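Local coordinates for protein malate dehydrogenase (Naegleria fowleri, PDB 6UM4) that probably catalyses the reversible, NAD(P)-dependent oxidation of malate to oxaloacetate, at residues 95-100 and 128-133; 99-104 and 172-177; 113-118 and 153-158; 121-126 and 345-350. All blocks are in the same frame, centred on the assembly; numbering follows the deposited sequence.

Contact 1 (95-100 and 128-133); sequences APPVTI and PVKLRL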
loop_
_atom_site.group_PDB
_atom_site.type_symbol
_atom_site.label_atom_id
_atom_site.label_comp_id
_atom_site.label_asym_id
_atom_site.label_seq_id
_atom_site.Cartn_x
_atom_site.Cartn_y
_atom_site.Cartn_z
ATOM N N ALA A 95 7.128 -18.732 11.628
ATOM C CA ALA A 95 6.583 -18.703 12.970
ATOM C C ALA A 95 5.144 -19.209 12.946
ATOM O O ALA A 95 4.531 -19.303 11.881
ATOM C CB ALA A 95 6.639 -17.277 13.523
ATOM N N PRO A 96 4.589 -19.567 14.102
ATOM C CA PRO A 96 3.161 -19.860 14.156
ATOM C C PRO A 96 2.365 -18.612 13.848
ATOM O O PRO A 96 2.846 -17.482 14.052
ATOM C CB PRO A 96 2.951 -20.333 15.601
ATOM C CG PRO A 96 4.101 -19.760 16.351
ATOM C CD PRO A 96 5.245 -19.789 15.401
ATOM N N PRO A 97 1.163 -18.755 13.308
ATOM C CA PRO A 97 0.415 -17.574 12.864
ATOM C C PRO A 97 -0.076 -16.709 14.013
ATOM O O PRO A 97 -0.310 -17.181 15.127
ATOM C CB PRO A 97 -0.755 -18.174 12.075
ATOM C CG PRO A 97 -0.920 -19.542 12.622
ATOM C CD PRO A 97 0.462 -20.011 12.987
ATOM N N VAL A 98 -0.224 -15.413 13.726
ATOM C CA VAL A 98 -0.887 -14.480 14.625
ATOM C C VAL A 98 -2.153 -13.973 13.935
ATOM O O VAL A 98 -2.276 -13.997 12.705
ATOM C CB VAL A 98 0.025 -13.302 15.020
ATOM C CG1 VAL A 98 1.300 -13.821 15.661
ATOM C CG2 VAL A 98 0.333 -12.445 13.777
ATOM N N THR A 99 -3.096 -13.506 14.747
ATOM C CA THR A 99 -4.400 -13.027 14.298
ATOM C C THR A 99 -4.512 -11.518 14.504
ATOM O O THR A 99 -4.282 -11.023 15.617
ATOM C CB THR A 99 -5.502 -13.745 15.079
ATOM O OG1 THR A 99 -5.464 -15.129 14.766
ATOM C CG2 THR A 99 -6.873 -13.199 14.723
ATOM N N ILE A 100 -4.904 -10.790 13.455
ATOM C CA ILE A 100 -5.031 -9.333 13.511
ATOM C C ILE A 100 -6.469 -8.956 13.174
ATOM O O ILE A 100 -6.954 -9.265 12.081
ATOM C CB ILE A 100 -4.069 -8.634 12.534
ATOM C CG1 ILE A 100 -2.645 -9.174 12.664
ATOM C CG2 ILE A 100 -4.067 -7.129 12.773
ATOM C CD1 ILE A 100 -1.893 -9.166 11.307
ATOM N N PRO A 128 3.365 -15.521 9.525
ATOM C CA PRO A 128 2.052 -15.686 8.887
ATOM C C PRO A 128 0.964 -14.929 9.625
ATOM O O PRO A 128 0.989 -14.793 10.848
ATOM C CB PRO A 128 1.806 -17.202 8.967
ATOM C CG PRO A 128 3.153 -17.803 9.137
ATOM C CD PRO A 128 3.943 -16.814 9.935
ATOM N N VAL A 129 -0.025 -14.457 8.873
ATOM C CA VAL A 129 -1.060 -13.605 9.438
ATOM C C VAL A 129 -2.441 -14.121 9.076
ATOM O O VAL A 129 -2.653 -14.736 8.027
ATOM C CB VAL A 129 -0.899 -12.134 8.990
ATOM C CG1 VAL A 129 0.384 -11.582 9.524
ATOM C CG2 VAL A 129 -0.885 -12.049 7.472
ATOM N N LYS A 130 -3.374 -13.903 9.998
ATOM C CA LYS A 130 -4.798 -14.099 9.791
ATOM C C LYS A 130 -5.500 -12.779 10.049
ATOM O O LYS A 130 -5.299 -12.160 11.103
ATOM C CB LYS A 130 -5.355 -15.185 10.707
ATOM C CG LYS A 130 -4.709 -16.551 10.523
ATOM C CD LYS A 130 -5.347 -17.585 11.422
ATOM C CE LYS A 130 -4.640 -18.925 11.272
ATOM N NZ LYS A 130 -5.362 -20.004 11.996
ATOM N N LEU A 131 -6.327 -12.361 9.104
ATOM C CA LEU A 131 -7.036 -11.093 9.191
ATOM C C LEU A 131 -8.483 -11.357 9.562
ATOM O O LEU A 131 -9.161 -12.159 8.914
ATOM C CB LEU A 131 -6.958 -10.342 7.864
ATOM C CG LEU A 131 -5.605 -9.735 7.488
ATOM C CD1 LEU A 131 -5.658 -9.165 6.070
ATOM C CD2 LEU A 131 -5.257 -8.677 8.481
ATOM N N ARG A 132 -8.952 -10.686 10.601
ATOM C CA ARG A 132 -10.361 -10.688 10.956
ATOM C C ARG A 132 -10.864 -9.276 10.714
ATOM O O ARG A 132 -10.524 -8.352 11.462
ATOM C CB ARG A 132 -10.560 -11.142 12.402
ATOM C CG ARG A 132 -10.096 -12.588 12.642
ATOM C CD ARG A 132 -10.396 -13.066 14.075
ATOM N NE ARG A 132 -11.785 -13.459 14.250
ATOM C CZ ARG A 132 -12.255 -14.673 13.943
ATOM N NH1 ARG A 132 -11.488 -15.530 13.275
ATOM N NH2 ARG A 132 -13.533 -14.972 14.164
ATOM N N LEU A 133 -11.683 -9.126 9.688
ATOM C CA LEU A 133 -12.059 -7.830 9.139
ATOM C C LEU A 133 -13.470 -7.491 9.583
ATOM O O LEU A 133 -14.404 -8.248 9.302
ATOM C CB LEU A 133 -11.988 -7.859 7.611
ATOM C CG LEU A 133 -10.637 -8.257 7.029
ATOM C CD1 LEU A 133 -10.671 -8.159 5.500
ATOM C CD2 LEU A 133 -9.555 -7.332 7.623
#
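Two parallel strands meet here by backbone pairing, 98-102 against 129-134, the two strands of the first beta-alpha-beta unit of the Rossmann-type nucleotide-binding domain, which helix 108-118 connects. Their axes, over 98-100 and 129-133, approach to 4.7 Å at 27°, and Val98, Thr99 and Ile100 stand opposite Val129, Lys130 and Leu131. Four N-H...O bonds alternate across the pair: Val98 N to Pro128 O (3.2 Å), Lys130 N to Val98 O, Ile100 N to Lys130 O (2.8 Å, 173° at the hydrogen) and Arg132 N to Ile100 O. Before the ladder, the ring of Pro128 sits against a carbonyl, its CD 3.2 Å from Ala95 O. On the Thr99 and Lys130 face, the lysine chain is extended, which carries CE alongside the Pro97 ring, 4.0 Å from Pro97 CG. Thr99 CG2, anti to the backbone N, rests 3.6 Å from Arg132 CD; the guanidinium beyond is held by Asp169 O and lies in cation-pi contact with Tyr162. On the Ile100 and Val129 face, Ile100 CD1 reaches back to Val129 CG1 (3.8 Å). That face is covered by helix 108-118, whose Ile117 touches Ile100 and Leu131, while strand 158-164 flanks 129-134 and strand 176-179 flanks 98-102.

Contact 2 (99-104 and 172-177); sequences TITVSG and RGADYA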
loop_
_atom_site.group_PDB
_atom_site.type_symbol
_atom_site.label_atom_id
_atom_site.label_comp_id
_atom_site.label_asym_id
_atom_site.label_seq_id
_atom_site.Cartn_x
_atom_site.Cartn_y
_atom_site.Cartn_z
ATOM N N THR A 99 -3.096 -13.506 14.747
ATOM C CA THR A 99 -4.400 -13.027 14.298
ATOM C C THR A 99 -4.512 -11.518 14.504
ATOM O O THR A 99 -4.282 -11.023 15.617
ATOM C CB THR A 99 -5.502 -13.745 15.079
ATOM O OG1 THR A 99 -5.464 -15.129 14.766
ATOM C CG2 THR A 99 -6.873 -13.199 14.723
ATOM N N ILE A 100 -4.904 -10.790 13.455
ATOM C CA ILE A 100 -5.031 -9.333 13.511
ATOM C C ILE A 100 -6.469 -8.956 13.174
ATOM O O ILE A 100 -6.954 -9.265 12.081
ATOM C CB ILE A 100 -4.069 -8.634 12.534
ATOM C CG1 ILE A 100 -2.645 -9.174 12.664
ATOM C CG2 ILE A 100 -4.067 -7.129 12.773
ATOM C CD1 ILE A 100 -1.893 -9.166 11.307
ATOM N N THR A 101 -7.132 -8.244 14.075
ATOM C CA THR A 101 -8.474 -7.722 13.820
ATOM C C THR A 101 -8.386 -6.274 13.347
ATOM O O THR A 101 -7.742 -5.450 13.995
ATOM C CB THR A 101 -9.342 -7.800 15.081
ATOM O OG1 THR A 101 -9.344 -9.144 15.574
ATOM C CG2 THR A 101 -10.769 -7.370 14.782
ATOM N N VAL A 102 -9.057 -5.956 12.242
ATOM C CA VAL A 102 -9.069 -4.598 11.707
ATOM C C VAL A 102 -10.523 -4.183 11.531
ATOM O O VAL A 102 -11.282 -4.851 10.818
ATOM C CB VAL A 102 -8.306 -4.470 10.374
ATOM C CG1 VAL A 102 -8.365 -3.027 9.878
ATOM C CG2 VAL A 102 -6.851 -4.919 10.524
ATOM N N SER A 103 -10.915 -3.097 12.196
ATOM C CA SER A 103 -12.239 -2.529 12.013
ATOM C C SER A 103 -12.200 -1.499 10.883
ATOM O O SER A 103 -11.142 -1.181 10.334
ATOM C CB SER A 103 -12.742 -1.911 13.323
ATOM O OG SER A 103 -11.990 -0.751 13.644
ATOM N N GLY A 104 -13.374 -1.015 10.497
ATOM C CA GLY A 104 -13.438 -0.100 9.362
ATOM C C GLY A 104 -12.747 -0.625 8.125
ATOM O O GLY A 104 -12.147 0.150 7.368
ATOM N N ARG A 172 -12.325 -12.469 18.469
ATOM C CA ARG A 172 -11.988 -13.822 18.899
ATOM C C ARG A 172 -10.566 -14.168 18.476
ATOM O O ARG A 172 -10.221 -14.109 17.287
ATOM C CB ARG A 172 -12.991 -14.849 18.329
ATOM C CG ARG A 172 -12.607 -16.324 18.624
ATOM C CD ARG A 172 -13.677 -17.357 18.234
ATOM N NE ARG A 172 -14.995 -16.979 18.727
ATOM C CZ ARG A 172 -15.958 -16.491 17.955
ATOM N NH1 ARG A 172 -15.761 -16.351 16.651
ATOM N NH2 ARG A 172 -17.112 -16.130 18.488
ATOM N N GLY A 173 -9.745 -14.513 19.465
ATOM C CA GLY A 173 -8.377 -14.923 19.241
ATOM C C GLY A 173 -7.447 -13.844 18.730
ATOM O O GLY A 173 -6.372 -14.165 18.221
ATOM N N ALA A 174 -7.798 -12.570 18.895
ATOM C CA ALA A 174 -6.953 -11.507 18.368
ATOM C C ALA A 174 -5.647 -11.422 19.145
ATOM O O ALA A 174 -5.641 -11.449 20.382
ATOM C CB ALA A 174 -7.690 -10.171 18.415
ATOM N N ASP A 175 -4.538 -11.364 18.410
ATOM C CA ASP A 175 -3.248 -10.998 18.977
ATOM C C ASP A 175 -2.972 -9.520 18.798
ATOM O O ASP A 175 -2.211 -8.933 19.576
ATOM C CB ASP A 175 -2.108 -11.778 18.321
ATOM C CG ASP A 175 -2.215 -13.239 18.542
ATOM O OD1 ASP A 175 -2.246 -13.651 19.721
ATOM O OD2 ASP A 175 -2.265 -13.971 17.532
ATOM N N TYR A 176 -3.580 -8.936 17.771
ATOM C CA TYR A 176 -3.427 -7.542 17.410
ATOM C C TYR A 176 -4.777 -7.006 16.977
ATOM O O TYR A 176 -5.580 -7.725 16.380
ATOM C CB TYR A 176 -2.420 -7.384 16.269
ATOM C CG TYR A 176 -1.058 -7.936 16.593
ATOM C CD1 TYR A 176 -0.189 -7.249 17.433
ATOM C CD2 TYR A 176 -0.647 -9.146 16.094
ATOM C CE1 TYR A 176 1.071 -7.758 17.741
ATOM C CE2 TYR A 176 0.606 -9.665 16.395
ATOM C CZ TYR A 176 1.459 -8.968 17.215
ATOM O OH TYR A 176 2.697 -9.499 17.513
ATOM N N ALA A 177 -5.025 -5.739 17.282
ATOM C CA ALA A 177 -6.221 -5.086 16.775
ATOM C C ALA A 177 -5.866 -3.663 16.365
ATOM O O ALA A 177 -5.248 -2.922 17.131
ATOM C CB ALA A 177 -7.363 -5.107 17.801
#
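The backbones run parallel, Ile100 opposite Tyr176 and Thr101 opposite Ala177 with CA atoms 4.6 Å apart in each pair, and Thr101 N donates to Tyr176 O at 2.8 Å and 168°. One residue earlier the ladder becomes a fork: Thr99 O accepts both Asp175 N (2.8 Å) and Tyr176 N (3.1 Å), the tyrosine N-H arriving nearly along the carbonyl direction and the aspartate N-H tilted 20° from the carbonyl plane. Asp175 then closes the arrangement with its side chain. Its CG lies beside its own backbone N (chi1 -63°), which brings OD2 back toward the first strand, where Thr99 N donates to it at 2.9 Å on the anti side of the carboxylate. Asp175 thus bonds both Thr99 N, through its carboxylate, and Thr99 O, through its backbone N-H, with Tyr176 N as the second donor to that oxygen; the other carboxylate oxygen, OD1, accepts from Asn214 ND2. Side chains fill in around these bonds. Thr99 CB packs on Gly173 O at 3.3 Å, and Thr101 OG1 lies 3.4 Å from Ala174 CB while making its hydrogen bond to Ala170 O. On the face occupied by Ile100 and Tyr176, Ile100 CG2 meets Tyr176 CB at 3.9 Å, and Ile100 CG1 approaches ring atom CD2 obliquely. Such a pairing of the first strand with the fourth is the central step of the Rossmann fold: in the order 3-2-1-4-5-6 these two strands lie side by side mid-sheet, where the chain crosses between the halves of the nucleotide-binding domain.

Contact 3 (113-118 and 153-158); sequences LLFRIA and GAFPLL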
loop_
_atom_site.group_PDB
_atom_site.type_symbol
_atom_site.label_atom_id
_atom_site.label_comp_id
_atom_site.label_asym_id
_atom_site.label_seq_id
_atom_site.Cartn_x
_atom_site.Cartn_y
_atom_site.Cartn_z
ATOM N N LEU A 113 -3.767 -0.184 4.212
ATOM C CA LEU A 113 -3.192 -0.905 5.345
ATOM C C LEU A 113 -3.102 -2.414 5.103
ATOM O O LEU A 113 -2.086 -3.053 5.414
ATOM C CB LEU A 113 -4.029 -0.639 6.589
ATOM C CG LEU A 113 -3.509 -1.347 7.823
ATOM C CD1 LEU A 113 -2.423 -0.482 8.443
ATOM C CD2 LEU A 113 -4.636 -1.575 8.803
ATOM N N LEU A 114 -4.185 -3.022 4.631
ATOM C CA LEU A 114 -4.259 -4.476 4.716
ATOM C C LEU A 114 -3.200 -5.130 3.829
ATOM O O LEU A 114 -2.608 -6.148 4.216
ATOM C CB LEU A 114 -5.670 -4.938 4.355
ATOM C CG LEU A 114 -6.758 -4.434 5.318
ATOM C CD1 LEU A 114 -8.134 -4.844 4.792
ATOM C CD2 LEU A 114 -6.556 -4.902 6.763
ATOM N N PHE A 115 -2.923 -4.547 2.645
ATOM C CA PHE A 115 -1.912 -5.126 1.762
ATOM C C PHE A 115 -0.514 -5.023 2.366
ATOM O O PHE A 115 0.320 -5.905 2.131
ATOM C CB PHE A 115 -1.939 -4.461 0.364
ATOM C CG PHE A 115 -3.071 -4.928 -0.527
ATOM C CD1 PHE A 115 -2.852 -5.869 -1.513
ATOM C CD2 PHE A 115 -4.360 -4.432 -0.355
ATOM C CE1 PHE A 115 -3.892 -6.312 -2.321
ATOM C CE2 PHE A 115 -5.398 -4.865 -1.136
ATOM C CZ PHE A 115 -5.169 -5.814 -2.130
ATOM N N ARG A 116 -0.249 -3.994 3.169
ATOM C CA ARG A 116 1.038 -3.845 3.835
ATOM C C ARG A 116 1.073 -4.595 5.161
ATOM O O ARG A 116 2.098 -4.589 5.854
ATOM C CB ARG A 116 1.366 -2.349 4.037
ATOM C CG ARG A 116 1.511 -1.631 2.684
ATOM C CD ARG A 116 1.781 -0.145 2.831
ATOM N NE ARG A 116 3.122 0.070 3.357
ATOM C CZ ARG A 116 3.605 1.257 3.715
ATOM N NH1 ARG A 116 2.851 2.341 3.615
ATOM N NH2 ARG A 116 4.838 1.348 4.180
ATOM N N ILE A 117 -0.028 -5.237 5.525
ATOM C CA ILE A 117 0.020 -6.331 6.486
ATOM C C ILE A 117 0.239 -7.664 5.775
ATOM O O ILE A 117 1.148 -8.430 6.111
ATOM C CB ILE A 117 -1.274 -6.350 7.325
ATOM C CG1 ILE A 117 -1.389 -5.086 8.181
ATOM C CG2 ILE A 117 -1.311 -7.565 8.253
ATOM C CD1 ILE A 117 -2.764 -4.979 8.796
ATOM N N ALA A 118 -0.558 -7.931 4.742
ATOM C CA ALA A 118 -0.497 -9.232 4.080
ATOM C C ALA A 118 0.864 -9.479 3.456
ATOM O O ALA A 118 1.288 -10.633 3.339
ATOM C CB ALA A 118 -1.599 -9.335 3.027
ATOM N N GLY A 153 -3.917 -10.742 -4.213
ATOM C CA GLY A 153 -2.532 -10.451 -3.950
ATOM C C GLY A 153 -1.650 -11.669 -3.868
ATOM O O GLY A 153 -0.424 -11.526 -3.944
ATOM N N ALA A 154 -2.234 -12.859 -3.752
ATOM C CA ALA A 154 -1.477 -14.106 -3.740
ATOM C C ALA A 154 -0.398 -14.076 -2.664
ATOM O O ALA A 154 0.769 -14.381 -2.909
ATOM C CB ALA A 154 -0.868 -14.391 -5.120
ATOM N N PHE A 155 -0.795 -13.667 -1.466
ATOM C CA PHE A 155 0.163 -13.481 -0.390
ATOM C C PHE A 155 0.438 -14.796 0.318
ATOM O O PHE A 155 -0.478 -15.366 0.920
ATOM C CB PHE A 155 -0.339 -12.464 0.611
ATOM C CG PHE A 155 -0.390 -11.067 0.085
ATOM C CD1 PHE A 155 0.782 -10.346 -0.102
ATOM C CD2 PHE A 155 -1.606 -10.453 -0.171
ATOM C CE1 PHE A 155 0.750 -9.022 -0.566
ATOM C CE2 PHE A 155 -1.654 -9.141 -0.617
ATOM C CZ PHE A 155 -0.469 -8.424 -0.825
ATOM N N PRO A 156 1.680 -15.281 0.316
ATOM C CA PRO A 156 1.972 -16.536 1.015
ATOM C C PRO A 156 1.711 -16.464 2.498
ATOM O O PRO A 156 1.333 -17.476 3.101
ATOM C CB PRO A 156 3.465 -16.743 0.726
ATOM C CG PRO A 156 3.723 -15.945 -0.532
ATOM C CD PRO A 156 2.877 -14.732 -0.337
ATOM N N LEU A 157 1.863 -15.286 3.101
ATOM C CA LEU A 157 1.745 -15.153 4.545
ATOM C C LEU A 157 0.304 -15.049 5.022
ATOM O O LEU A 157 0.054 -15.229 6.219
ATOM C CB LEU A 157 2.528 -13.920 5.024
ATOM C CG LEU A 157 4.058 -14.004 4.912
ATOM C CD1 LEU A 157 4.727 -12.677 5.252
ATOM C CD2 LEU A 157 4.637 -15.134 5.764
ATOM N N LEU A 158 -0.644 -14.764 4.130
ATOM C CA LEU A 158 -2.038 -14.530 4.511
ATOM C C LEU A 158 -2.747 -15.875 4.603
ATOM O O LEU A 158 -3.210 -16.421 3.601
ATOM C CB LEU A 158 -2.717 -13.609 3.513
ATOM C CG LEU A 158 -4.090 -13.091 3.892
ATOM C CD1 LEU A 158 -4.087 -12.552 5.327
ATOM C CD2 LEU A 158 -4.422 -11.991 2.926
HETATM O O HOH W 1 2.643 -12.671 1.961
#
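The C-terminal turn of helix 108-118 meets the loop that leads from helix 140-151 into strand 158-164, a buried aromatic contact at the border with the second subunit. Phe155 carries it. Its ring has the methyl of Ala118 over one face, CB lying 3.6 Å from the centroid and 20° off the ring normal, a CH-pi contact; on the opposite face the carbonyl oxygen Gly153 O stands over the ring centre. Phe115 comes in at the edge, CD1 near the plane of the Phe155 ring and 3.6 Å from Phe155 CZ. The two ring planes are inclined by 67° with centroids 5.8 Å apart, and the side chains cross at about a right angle. With its CG beside the backbone N (chi1 -69°), Phe155 points its ring into the notch between Phe115 and Ala118, one helical turn apart. Within the Rossmann-type domain, these residues pack the connection between the second and third strands against the helix that joins the first to the second. The loop turns at Phe155 to Leu158, a type I beta turn closed by Leu158 N to Phe155 O at 3.3 Å, and Leu158 CD2 comes to 3.9 Å from Ala118 CB. A water joins the helix end to this turn, donating to Ala118 O at 2.8 Å and accepting from Leu157 N at 3.0 Å. Lys341 of the second subunit makes a cation-pi contact with the Phe155 ring and a hydrogen bond to Gly153 O, while Asn267 of that subunit is bonded to Pro156 O.

Contact 4 (121-126 and 345-350); sequences EMLGEN and DWVLGN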
loop_
_atom_site.group_PDB
_atom_site.type_symbol
_atom_site.label_atom_id
_atom_site.label_comp_id
_atom_site.label_asym_id
_atom_site.label_seq_id
_atom_site.Cartn_x
_atom_site.Cartn_y
_atom_site.Cartn_z
ATOM N N GLU A 121 5.071 -6.801 5.774
ATOM C CA GLU A 121 5.814 -5.598 6.178
ATOM C C GLU A 121 5.558 -5.233 7.638
ATOM O O GLU A 121 6.489 -4.874 8.367
ATOM C CB GLU A 121 5.458 -4.423 5.257
ATOM C CG GLU A 121 6.186 -3.104 5.564
ATOM C CD GLU A 121 5.738 -1.985 4.633
ATOM O OE1 GLU A 121 4.901 -2.275 3.740
ATOM O OE2 GLU A 121 6.204 -0.828 4.793
ATOM N N MET A 122 4.309 -5.324 8.086
ATOM C CA MET A 122 3.999 -4.879 9.441
ATOM C C MET A 122 4.673 -5.748 10.491
ATOM O O MET A 122 5.256 -5.225 11.450
ATOM C CB MET A 122 2.491 -4.851 9.660
ATOM C CG MET A 122 2.144 -4.271 11.028
ATOM S SD MET A 122 0.394 -3.959 11.227
ATOM C CE MET A 122 -0.171 -5.591 11.698
ATOM N N LEU A 123 4.631 -7.067 10.324
ATOM C CA LEU A 123 5.080 -7.969 11.378
ATOM C C LEU A 123 6.302 -8.800 11.023
ATOM O O LEU A 123 6.772 -9.560 11.881
ATOM C CB LEU A 123 3.941 -8.914 11.807
ATOM C CG LEU A 123 2.690 -8.248 12.393
ATOM C CD1 LEU A 123 1.626 -9.265 12.844
ATOM C CD2 LEU A 123 3.066 -7.291 13.534
ATOM N N GLY A 124 6.812 -8.708 9.800
ATOM C CA GLY A 124 7.999 -9.455 9.433
ATOM C C GLY A 124 7.698 -10.518 8.383
ATOM O O GLY A 124 6.616 -11.121 8.357
ATOM N N GLU A 125 8.686 -10.771 7.517
ATOM C CA GLU A 125 8.491 -11.631 6.359
ATOM C C GLU A 125 8.305 -13.098 6.721
ATOM O O GLU A 125 7.868 -13.874 5.866
ATOM C CB GLU A 125 9.682 -11.497 5.403
ATOM N N ASN A 126 8.603 -13.497 7.958
ATOM C CA ASN A 126 8.450 -14.884 8.376
ATOM C C ASN A 126 7.311 -15.076 9.374
ATOM O O ASN A 126 7.267 -16.096 10.066
ATOM C CB ASN A 126 9.771 -15.398 8.946
ATOM C CG ASN A 126 10.845 -15.532 7.875
ATOM O OD1 ASN A 126 10.628 -16.162 6.836
ATOM N ND2 ASN A 126 12.002 -14.920 8.116
ATOM N N ASP A 345 6.998 -1.000 14.756
ATOM C CA ASP A 345 7.906 -0.618 15.834
ATOM C C ASP A 345 7.449 -1.171 17.191
ATOM O O ASP A 345 8.281 -1.601 18.002
ATOM C CB ASP A 345 8.030 0.912 15.873
ATOM C CG ASP A 345 8.674 1.492 14.590
ATOM O OD1 ASP A 345 9.141 0.699 13.736
ATOM O OD2 ASP A 345 8.718 2.736 14.435
ATOM N N TRP A 346 6.136 -1.178 17.453
ATOM C CA TRP A 346 5.630 -1.737 18.709
ATOM C C TRP A 346 6.067 -3.188 18.880
ATOM O O TRP A 346 6.480 -3.603 19.974
ATOM C CB TRP A 346 4.100 -1.634 18.731
ATOM C CG TRP A 346 3.438 -1.621 20.105
ATOM C CD1 TRP A 346 4.045 -1.760 21.321
ATOM C CD2 TRP A 346 2.034 -1.427 20.377
ATOM N NE1 TRP A 346 3.108 -1.664 22.336
ATOM C CE2 TRP A 346 1.870 -1.450 21.784
ATOM C CE3 TRP A 346 0.901 -1.237 19.565
ATOM C CZ2 TRP A 346 0.622 -1.297 22.397
ATOM C CZ3 TRP A 346 -0.338 -1.066 20.178
ATOM C CH2 TRP A 346 -0.470 -1.115 21.584
ATOM N N VAL A 347 6.007 -3.967 17.799
ATOM C CA VAL A 347 6.295 -5.400 17.833
ATOM C C VAL A 347 7.780 -5.691 17.641
ATOM O O VAL A 347 8.338 -6.562 18.312
ATOM C CB VAL A 347 5.445 -6.114 16.765
ATOM C CG1 VAL A 347 5.850 -7.567 16.625
ATOM C CG2 VAL A 347 3.972 -5.955 17.064
ATOM N N LEU A 348 8.444 -5.013 16.706
ATOM C CA LEU A 348 9.813 -5.367 16.363
ATOM C C LEU A 348 10.853 -4.379 16.874
ATOM O O LEU A 348 12.050 -4.668 16.782
ATOM C CB LEU A 348 9.952 -5.522 14.841
ATOM C CG LEU A 348 9.045 -6.610 14.240
ATOM C CD1 LEU A 348 9.066 -6.582 12.723
ATOM C CD2 LEU A 348 9.409 -7.996 14.749
ATOM N N GLY A 349 10.442 -3.245 17.424
ATOM C CA GLY A 349 11.374 -2.301 18.008
ATOM C C GLY A 349 11.897 -1.293 16.997
ATOM O O GLY A 349 11.818 -1.479 15.785
ATOM N N ASN A 350 12.431 -0.196 17.523
ATOM C CA ASN A 350 12.992 0.868 16.693
ATOM C C ASN A 350 13.948 1.653 17.579
ATOM O O ASN A 350 13.574 2.044 18.689
ATOM C CB ASN A 350 11.887 1.780 16.136
ATOM C CG ASN A 350 12.401 2.824 15.141
ATOM O OD1 ASN A 350 13.595 3.133 15.078
ATOM N ND2 ASN A 350 11.473 3.419 14.403
#
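Met122 O opens the contact along 121-126, with Leu348 CD1 4.2 Å away at the end of helix 332-348. The methionine side chain lies between the sheet, touching Ile100 and Ile178, and that helix, touching Ile340 and Met343. Leu123 comes next and does most of the work. Its CD2 methyl meets Val347 CG2 at 3.9 Å, the two side chains crossing at a slant, and its carbonyl O lies 3.9 Å from Leu348 CD1. The valine offers CG2 because that branch lies anti to its carbonyl carbon, while CG1 (chi1 172°) sits slightly farther from Leu123 CD2, at 4.2 Å. Gly124 N follows, 4.3 Å from Leu348 CD1, so the same methyl lies near backbone atoms of Met122, Leu123 and Gly124. No hydrogen bond crosses the contact, and only 154 Å² is buried. On the helix side, Gly349 N returns to Asp345 O at 2.8 Å, and Asn350 ND2 donates to Asp345 OD2, which also takes a salt bridge from Arg250. Through Leu123 and Gly124 the loop packs against helix 332-348 of the C-terminal domain, with Tyr176 of strand 176-179 touching both Leu123 and Val347, and Leu123 also touching Val98 and Ile100 of strand 98-102.

Contacts 1 and 2 share Thr99 and Ile100, their centres about 8 Å apart, so strand 98-102 is paired on both edges, with 129-134 and 176-179, in one parallel sheet. Contact 3 lies about 10 Å from contact 1, centre to centre: Val129 N is probably hydrogen-bonded to Leu157 O, and Leu131 packs on Leu158. Contact 4 is about 13 Å from contact 1 and about 14 Å from contact 3, again between centres; Arg116 of contact 3 forms a salt bridge with its Glu121. By first segment, the contacts follow chain order 1 to 4; the first three stay within the nucleotide-binding domain, while contact 4 joins the loop after helix 108-118 to the C-terminal domain and contact 3 borders the second subunit.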